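PDB 5M11: immunoreactive 84kD antigen PG93 from Porphyromonas gingivalis, which probably serves at the bacterial cell surface as an essential component of the type IX secretion system, and binds zinc and calcium ions. Local coordinates for residues Lys587-Asp592 and Ala604-Gly609; Leu631-Ile636 and Thr652-Met657. All blocks are in the same frame, centred on the assembly; numbering follows the deposited sequence.

Contact 1: residues Lys587-Asp592 and Ala604-Gly609; sequences KVTVTD and ATQGTG
Thr589 and Gln606 lie side by side with their side chains pointing the same way, CG2 of the threonine 3.7 Å from OE1 of the amide. Thr591 crosses Gln606 at about a right angle, its CG2 3.8 Å from the glutamine's CB. At the loop end of the pair, Val588 and Thr608 reach toward each other tip to tip. CG1 of Val588, placed anti to its backbone N (chi1 166°), lies 3.4 Å from Thr608 OG1 and also rests on Thr605 CG2. Between these two groups of side chains runs the backbone ladder: Gln606 N donates almost straight to Thr589 O (2.8 Å), and Ala604 N donates to Asp592 O (3.0 Å). The two strands are the first pair of a four-stranded antiparallel beta-propeller blade, and their regular pairing is broken by a classic beta bulge, in which Thr591 and Asp592 both face Ala604. The carbonyl of Ala604 accepts a bond from Thr591 N at 3.1 Å and only a weak one from Asp592 N. Thr591 holds its hydroxyl between its own N and carbonyl carbon (chi1 56°), where it bonds Ile636 O of the neighbouring blade. In the turn after the second strand, Thr605 OG1 accepts from Thr608 N, an ST motif, and from the Thr608 hydroxyl, and itself donates to Gly609 O; these bonds hold the threonine that meets Val588. Further out, Leu639 N bonds Asp592 OD2; this aspartate shares a zinc site of the protein with Glu318, although here the nearest zinc ion stays about 4 Å from its side chain.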
ATOM      1  N   LYS A 587     -24.693  -0.257  -0.331  1.00 97.00           N
ATOM      2  CA  LYS A 587     -23.995   1.029  -0.078  1.00 97.00           C
ATOM      3  C   LYS A 587     -22.443   0.896   0.080  1.00 96.16           C
ATOM      4  O   LYS A 587     -21.771   1.901   0.333  1.00 95.97           O
ATOM      5  CB  LYS A 587     -24.584   1.776   1.145  1.00103.60           C
ATOM      6  CG  LYS A 587     -25.994   2.344   0.937  1.00111.28           C
ATOM      7  CD  LYS A 587     -27.076   1.520   1.635  1.00112.24           C
ATOM      8  CE  LYS A 587     -27.453   2.067   2.986  1.00113.63           C
ATOM      9  NZ  LYS A 587     -28.303   1.115   3.745  1.00119.71           N
ATOM     10  N   VAL A 588     -21.888  -0.321  -0.107  1.00 88.21           N
ATOM     11  CA  VAL A 588     -20.451  -0.593  -0.061  1.00 84.27           C
ATOM     12  C   VAL A 588     -19.888  -0.331  -1.458  1.00 85.84           C
ATOM     13  O   VAL A 588     -20.347  -0.957  -2.425  1.00 84.57           O
ATOM     14  CB  VAL A 588     -20.167  -2.043   0.413  1.00 86.24           C
ATOM     15  CG1 VAL A 588     -18.729  -2.448   0.142  1.00 83.16           C
ATOM     16  CG2 VAL A 588     -20.499  -2.225   1.884  1.00 88.92           C
ATOM     17  N   THR A 589     -18.907   0.586  -1.574  1.00 81.27           N
ATOM     18  CA  THR A 589     -18.275   0.925  -2.856  1.00 77.88           C
ATOM     19  C   THR A 589     -17.276  -0.183  -3.236  1.00 77.68           C
ATOM     20  O   THR A 589     -16.273  -0.391  -2.549  1.00 76.34           O
ATOM     21  CB  THR A 589     -17.662   2.319  -2.778  1.00 83.77           C
ATOM     22  OG1 THR A 589     -18.726   3.254  -2.593  1.00 89.38           O
ATOM     23  CG2 THR A 589     -16.874   2.684  -4.010  1.00 78.36           C
ATOM     24  N   VAL A 590     -17.595  -0.913  -4.318  1.00 72.61           N
ATOM     25  CA  VAL A 590     -16.802  -2.026  -4.861  1.00 69.54           C
ATOM     26  C   VAL A 590     -15.868  -1.460  -5.958  1.00 70.99           C
ATOM     27  O   VAL A 590     -16.340  -0.917  -6.963  1.00 70.13           O
ATOM     28  CB  VAL A 590     -17.705  -3.201  -5.371  1.00 72.53           C
ATOM     29  CG1 VAL A 590     -16.907  -4.237  -6.170  1.00 69.95           C
ATOM     30  CG2 VAL A 590     -18.432  -3.873  -4.216  1.00 73.54           C
ATOM     31  N   THR A 591     -14.545  -1.595  -5.734  1.00 65.45           N
ATOM     32  CA  THR A 591     -13.476  -1.079  -6.594  1.00 63.13           C
ATOM     33  C   THR A 591     -12.988  -2.135  -7.615  1.00 64.98           C
ATOM     34  O   THR A 591     -12.692  -1.773  -8.759  1.00 63.08           O
ATOM     35  CB  THR A 591     -12.329  -0.580  -5.723  1.00 65.25           C
ATOM     36  OG1 THR A 591     -11.922  -1.649  -4.880  1.00 65.57           O
ATOM     37  CG2 THR A 591     -12.722   0.597  -4.855  1.00 64.27           C
ATOM     38  N   ASP A 592     -12.892  -3.426  -7.214  1.00 61.38           N
ATOM     39  CA  ASP A 592     -12.458  -4.486  -8.135  1.00 58.83           C
ATOM     40  C   ASP A 592     -13.118  -5.826  -7.842  1.00 60.36           C
ATOM     41  O   ASP A 592     -13.568  -6.087  -6.716  1.00 61.27           O
ATOM     42  CB  ASP A 592     -10.919  -4.661  -8.166  1.00 59.74           C
ATOM     43  CG  ASP A 592     -10.356  -4.966  -9.563  1.00 70.03           C
ATOM     44  OD1 ASP A 592     -11.160  -5.075 -10.528  1.00 72.46           O
ATOM     45  OD2 ASP A 592      -9.115  -5.057  -9.700  1.00 69.43           O
ATOM     46  N   ALA A 604     -12.830  -6.637  -3.913  1.00 60.23           N
ATOM     47  CA  ALA A 604     -12.136  -5.525  -3.276  1.00 59.51           C
ATOM     48  C   ALA A 604     -13.124  -4.394  -3.076  1.00 66.15           C
ATOM     49  O   ALA A 604     -13.895  -4.076  -3.993  1.00 66.34           O
ATOM     50  CB  ALA A 604     -11.002  -5.056  -4.147  1.00 58.47           C
ATOM     51  N   THR A 605     -13.121  -3.798  -1.878  1.00 64.56           N
ATOM     52  CA  THR A 605     -14.005  -2.693  -1.511  1.00 66.69           C
ATOM     53  C   THR A 605     -13.225  -1.465  -0.995  1.00 72.11           C
ATOM     54  O   THR A 605     -12.103  -1.572  -0.495  1.00 70.08           O
ATOM     55  CB  THR A 605     -15.050  -3.124  -0.433  1.00 75.19           C
ATOM     56  OG1 THR A 605     -14.460  -3.135   0.876  1.00 70.06           O
ATOM     57  CG2 THR A 605     -15.745  -4.449  -0.750  1.00 72.40           C
ATOM     58  N   GLN A 606     -13.876  -0.307  -1.071  1.00 72.00           N
ATOM     59  CA  GLN A 606     -13.372   0.950  -0.556  1.00 73.83           C
ATOM     60  C   GLN A 606     -13.925   1.108   0.856  1.00 80.82           C
ATOM     61  O   GLN A 606     -15.083   1.483   1.014  1.00 83.48           O
ATOM     62  CB  GLN A 606     -13.798   2.103  -1.489  1.00 75.87           C
ATOM     63  CG  GLN A 606     -13.352   3.490  -1.060  1.00 86.74           C
ATOM     64  CD  GLN A 606     -13.211   4.392  -2.257  1.00101.29           C
ATOM     65  OE1 GLN A 606     -14.193   4.948  -2.773  1.00 97.25           O
ATOM     66  NE2 GLN A 606     -11.979   4.539  -2.735  1.00 89.95           N
ATOM     67  N   GLY A 607     -13.134   0.693   1.845  1.00 77.26           N
ATOM     68  CA  GLY A 607     -13.443   0.819   3.267  1.00 79.64           C
ATOM     69  C   GLY A 607     -13.969  -0.356   4.073  1.00 83.36           C
ATOM     70  O   GLY A 607     -14.183  -0.194   5.277  1.00 87.25           O
ATOM     71  N   THR A 608     -14.233  -1.520   3.467  1.00 76.05           N
ATOM     72  CA  THR A 608     -14.778  -2.644   4.262  1.00 76.04           C
ATOM     73  C   THR A 608     -13.966  -3.966   4.059  1.00 75.59           C
ATOM     74  O   THR A 608     -14.444  -5.061   4.385  1.00 74.15           O
ATOM     75  CB  THR A 608     -16.292  -2.856   3.992  1.00 82.20           C
ATOM     76  OG1 THR A 608     -16.503  -3.236   2.630  1.00 81.48           O
ATOM     77  CG2 THR A 608     -17.142  -1.642   4.350  1.00 81.15           C
ATOM     78  N   GLY A 609     -12.746  -3.836   3.555  1.00 69.63           N
ATOM     79  CA  GLY A 609     -11.848  -4.961   3.352  1.00 66.94           C
ATOM     80  C   GLY A 609     -12.068  -5.750   2.082  1.00 67.96           C
ATOM     81  O   GLY A 609     -12.516  -5.211   1.067  1.00 65.04           O
TER

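Contact 2: residues Leu631-Ile636 and Thr652-Met657; sequences LLSNNI and TADGLM. With CA (calcium ion), chain L.
Leu632 packs obliquely over Met657, its CD1 3.6 Å from the methionine CG and its CB against Thr652 OG1. With CG beside its backbone N (chi1 -76°) and the chain extended to the sulfur, Met657 brings SD to 3.3 Å from Leu632 N, which points to it in a weak N-H...S bond. Leu631 crosses the same methionine at about a right angle. Its CD1 also meets Thr652 CG2, a methyl that Ile636 CG1 approaches obliquely from the start of strand 636-642. Polar groups line the other part of the contact. Ala653 N donates to Asn635 O at 2.8 Å, nearly head-on to the carbonyl, just beyond the non-hydrogen-bonded pair of Ile636 and Thr652. Ser633 forms an ST turn: with OG anti to its own N (chi1 173°), the oxygen lies beside the carbonyl carbon and reaches forward to accept from Asn635 N at 3.1 Å, and CB is left against Thr652 CB and Asp654 OD2. Residues Thr652-Gly655 make a type I turn that links two strands of a hairpin, and Gly655 O is gripped twice, by Thr652 N and, in the carbonyl plane on a lone pair, by Thr652 OG1 at 2.7 Å. Asp654 sits in this turn, and its OD2 coordinates the calcium ion at 2.4 Å. The hairpin belongs to a blade closed by the N-terminal strand 13-16, the velcro of many beta-propellers. Trp13 and Thr15 of that strand touch Met657, Ile650 of strand 647-652 touches Leu631 and Ile636, and strand 601-606 of the preceding blade lies alongside Asn635 and Ile636.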
ATOM      1  N   LEU A 631      -4.158  -7.906   6.515  1.00 58.30           N
ATOM      2  CA  LEU A 631      -4.492  -6.920   5.474  1.00 56.28           C
ATOM      3  C   LEU A 631      -4.071  -5.494   5.908  1.00 63.07           C
ATOM      4  O   LEU A 631      -4.433  -5.022   6.998  1.00 64.32           O
ATOM      5  CB  LEU A 631      -5.992  -6.977   5.125  1.00 55.91           C
ATOM      6  CG  LEU A 631      -6.499  -6.118   3.964  1.00 59.00           C
ATOM      7  CD1 LEU A 631      -6.119  -6.703   2.619  1.00 57.11           C
ATOM      8  CD2 LEU A 631      -7.989  -5.991   4.010  1.00 60.29           C
ATOM      9  N   LEU A 632      -3.234  -4.850   5.064  1.00 60.19           N
ATOM     10  CA  LEU A 632      -2.626  -3.530   5.310  1.00 60.90           C
ATOM     11  C   LEU A 632      -3.663  -2.390   5.431  1.00 68.85           C
ATOM     12  O   LEU A 632      -3.515  -1.531   6.308  1.00 71.39           O
ATOM     13  CB  LEU A 632      -1.590  -3.195   4.219  1.00 58.12           C
ATOM     14  CG  LEU A 632      -0.240  -3.918   4.313  1.00 60.19           C
ATOM     15  CD1 LEU A 632       0.582  -3.700   3.055  1.00 57.49           C
ATOM     16  CD2 LEU A 632       0.559  -3.455   5.530  1.00 64.78           C
ATOM     17  N   SER A 633      -4.695  -2.386   4.564  1.00 64.79           N
ATOM     18  CA  SER A 633      -5.724  -1.356   4.566  1.00 66.74           C
ATOM     19  C   SER A 633      -7.071  -1.923   4.147  1.00 72.57           C
ATOM     20  O   SER A 633      -7.120  -2.811   3.288  1.00 69.99           O
ATOM     21  CB  SER A 633      -5.326  -0.222   3.627  1.00 69.66           C
ATOM     22  OG  SER A 633      -6.358   0.736   3.465  1.00 79.69           O
ATOM     23  N   ASN A 634      -8.172  -1.387   4.731  1.00 72.52           N
ATOM     24  CA  ASN A 634      -9.545  -1.772   4.362  1.00 72.21           C
ATOM     25  C   ASN A 634      -9.941  -1.135   3.012  1.00 73.85           C
ATOM     26  O   ASN A 634     -10.947  -1.540   2.430  1.00 72.80           O
ATOM     27  CB  ASN A 634     -10.560  -1.381   5.453  1.00 76.84           C
ATOM     28  CG  ASN A 634     -10.458  -2.164   6.745  1.00 90.21           C
ATOM     29  OD1 ASN A 634     -10.130  -3.355   6.762  1.00 82.90           O
ATOM     30  ND2 ASN A 634     -10.797  -1.514   7.858  1.00 75.14           N
ATOM     31  N   ASN A 635      -9.162  -0.133   2.529  1.00 69.77           N
ATOM     32  CA  ASN A 635      -9.391   0.526   1.249  1.00 68.88           C
ATOM     33  C   ASN A 635      -8.459  -0.118   0.202  1.00 71.89           C
ATOM     34  O   ASN A 635      -7.248   0.150   0.173  1.00 71.31           O
ATOM     35  CB  ASN A 635      -9.217   2.056   1.352  1.00 70.54           C
ATOM     36  CG  ASN A 635      -9.463   2.849   0.072  1.00 86.87           C
ATOM     37  OD1 ASN A 635      -9.871   2.328  -0.988  1.00 82.15           O
ATOM     38  ND2 ASN A 635      -9.208   4.149   0.146  1.00 74.12           N
ATOM     39  N   ILE A 636      -9.051  -1.023  -0.619  1.00 67.29           N
ATOM     40  CA  ILE A 636      -8.393  -1.780  -1.685  1.00 64.81           C
ATOM     41  C   ILE A 636      -8.743  -1.130  -3.013  1.00 67.95           C
ATOM     42  O   ILE A 636      -9.916  -0.946  -3.316  1.00 68.80           O
ATOM     43  CB  ILE A 636      -8.779  -3.292  -1.657  1.00 66.79           C
ATOM     44  CG1 ILE A 636      -8.673  -3.882  -0.231  1.00 67.88           C
ATOM     45  CG2 ILE A 636      -7.940  -4.110  -2.689  1.00 65.45           C
ATOM     46  CD1 ILE A 636      -9.398  -5.176  -0.037  1.00 68.89           C
ATOM     47  N   THR A 652      -3.641  -2.553  -1.944  1.00 59.27           N
ATOM     48  CA  THR A 652      -4.324  -1.708  -0.946  1.00 62.00           C
ATOM     49  C   THR A 652      -3.824  -0.273  -1.081  1.00 68.38           C
ATOM     50  O   THR A 652      -2.793  -0.031  -1.714  1.00 67.10           O
ATOM     51  CB  THR A 652      -4.190  -2.218   0.522  1.00 67.55           C
ATOM     52  OG1 THR A 652      -2.835  -2.141   0.991  1.00 57.67           O
ATOM     53  CG2 THR A 652      -4.765  -3.608   0.728  1.00 66.35           C
ATOM     54  N   ALA A 653      -4.539   0.672  -0.459  1.00 67.99           N
ATOM     55  CA  ALA A 653      -4.162   2.088  -0.471  1.00 70.32           C
ATOM     56  C   ALA A 653      -2.780   2.302   0.197  1.00 73.50           C
ATOM     57  O   ALA A 653      -2.108   3.303  -0.072  1.00 73.64           O
ATOM     58  CB  ALA A 653      -5.235   2.914   0.233  1.00 73.81           C
ATOM     59  N   ASP A 654      -2.358   1.325   1.029  1.00 69.27           N
ATOM     60  CA  ASP A 654      -1.090   1.312   1.752  1.00 69.82           C
ATOM     61  C   ASP A 654      -0.089   0.274   1.173  1.00 69.06           C
ATOM     62  O   ASP A 654       0.819  -0.150   1.875  1.00 69.56           O
ATOM     63  CB  ASP A 654      -1.339   1.053   3.252  1.00 74.05           C
ATOM     64  CG  ASP A 654      -1.833   2.280   3.993  1.00 93.68           C
ATOM     65  OD1 ASP A 654      -0.985   3.090   4.432  1.00 97.46           O
ATOM     66  OD2 ASP A 654      -3.070   2.444   4.115  1.00102.39           O
ATOM     67  N   GLY A 655      -0.247  -0.113  -0.093  1.00 61.70           N
ATOM     68  CA  GLY A 655       0.682  -1.041  -0.736  1.00 58.63           C
ATOM     69  C   GLY A 655       0.204  -2.430  -1.121  1.00 56.55           C
ATOM     70  O   GLY A 655      -0.915  -2.836  -0.811  1.00 53.83           O
ATOM     71  N   LEU A 656       1.103  -3.178  -1.771  1.00 52.75           N
ATOM     72  CA  LEU A 656       0.863  -4.517  -2.275  1.00 52.16           C
ATOM     73  C   LEU A 656       1.014  -5.618  -1.226  1.00 61.05           C
ATOM     74  O   LEU A 656       1.942  -5.644  -0.410  1.00 62.11           O
ATOM     75  CB  LEU A 656       1.785  -4.821  -3.467  1.00 51.05           C
ATOM     76  CG  LEU A 656       1.330  -5.937  -4.414  1.00 52.42           C
ATOM     77  CD1 LEU A 656       0.045  -5.564  -5.118  1.00 52.67           C
ATOM     78  CD2 LEU A 656       2.415  -6.271  -5.409  1.00 50.98           C
ATOM     79  N   MET A 657       0.095  -6.577  -1.335  1.00 59.54           N
ATOM     80  CA  MET A 657      -0.046  -7.772  -0.512  1.00 59.31           C
ATOM     81  C   MET A 657      -0.365  -8.972  -1.389  1.00 61.47           C
ATOM     82  O   MET A 657      -0.836  -8.795  -2.519  1.00 58.73           O
ATOM     83  CB  MET A 657      -1.184  -7.580   0.489  1.00 62.05           C
ATOM     84  CG  MET A 657      -0.848  -6.709   1.617  1.00 66.73           C
ATOM     85  SD  MET A 657      -2.020  -7.024   2.939  1.00 71.92           S
ATOM     86  CE  MET A 657      -1.090  -8.200   3.885  1.00 69.32           C
TER
HETATM   87 CA    CA L 811      -3.553   3.266   6.318  1.00 98.95          CA

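Overall arrangement
Contacts 1 and 2 fall in consecutive blades of one propeller and follow each other along the chain, their centres about 12 Å apart. Residues 604-609 and 631-636 form the seam, where Thr605 O and Ile636 N approach to 3.1 Å in a probable hydrogen bond. Contact 1 is partly buried and held by backbone bonds of a bulged strand pair, with threonine, valine and glutamine side chains packed beside them, whereas contact 2 lies nearer the middle of the chain, is largely buried, and joins a loop to a hairpin through one strong backbone bond and a leucine-methionine core. Each holds an aspartate of a metal site, but of the two only Asp654 has its ion, calcium, bound here.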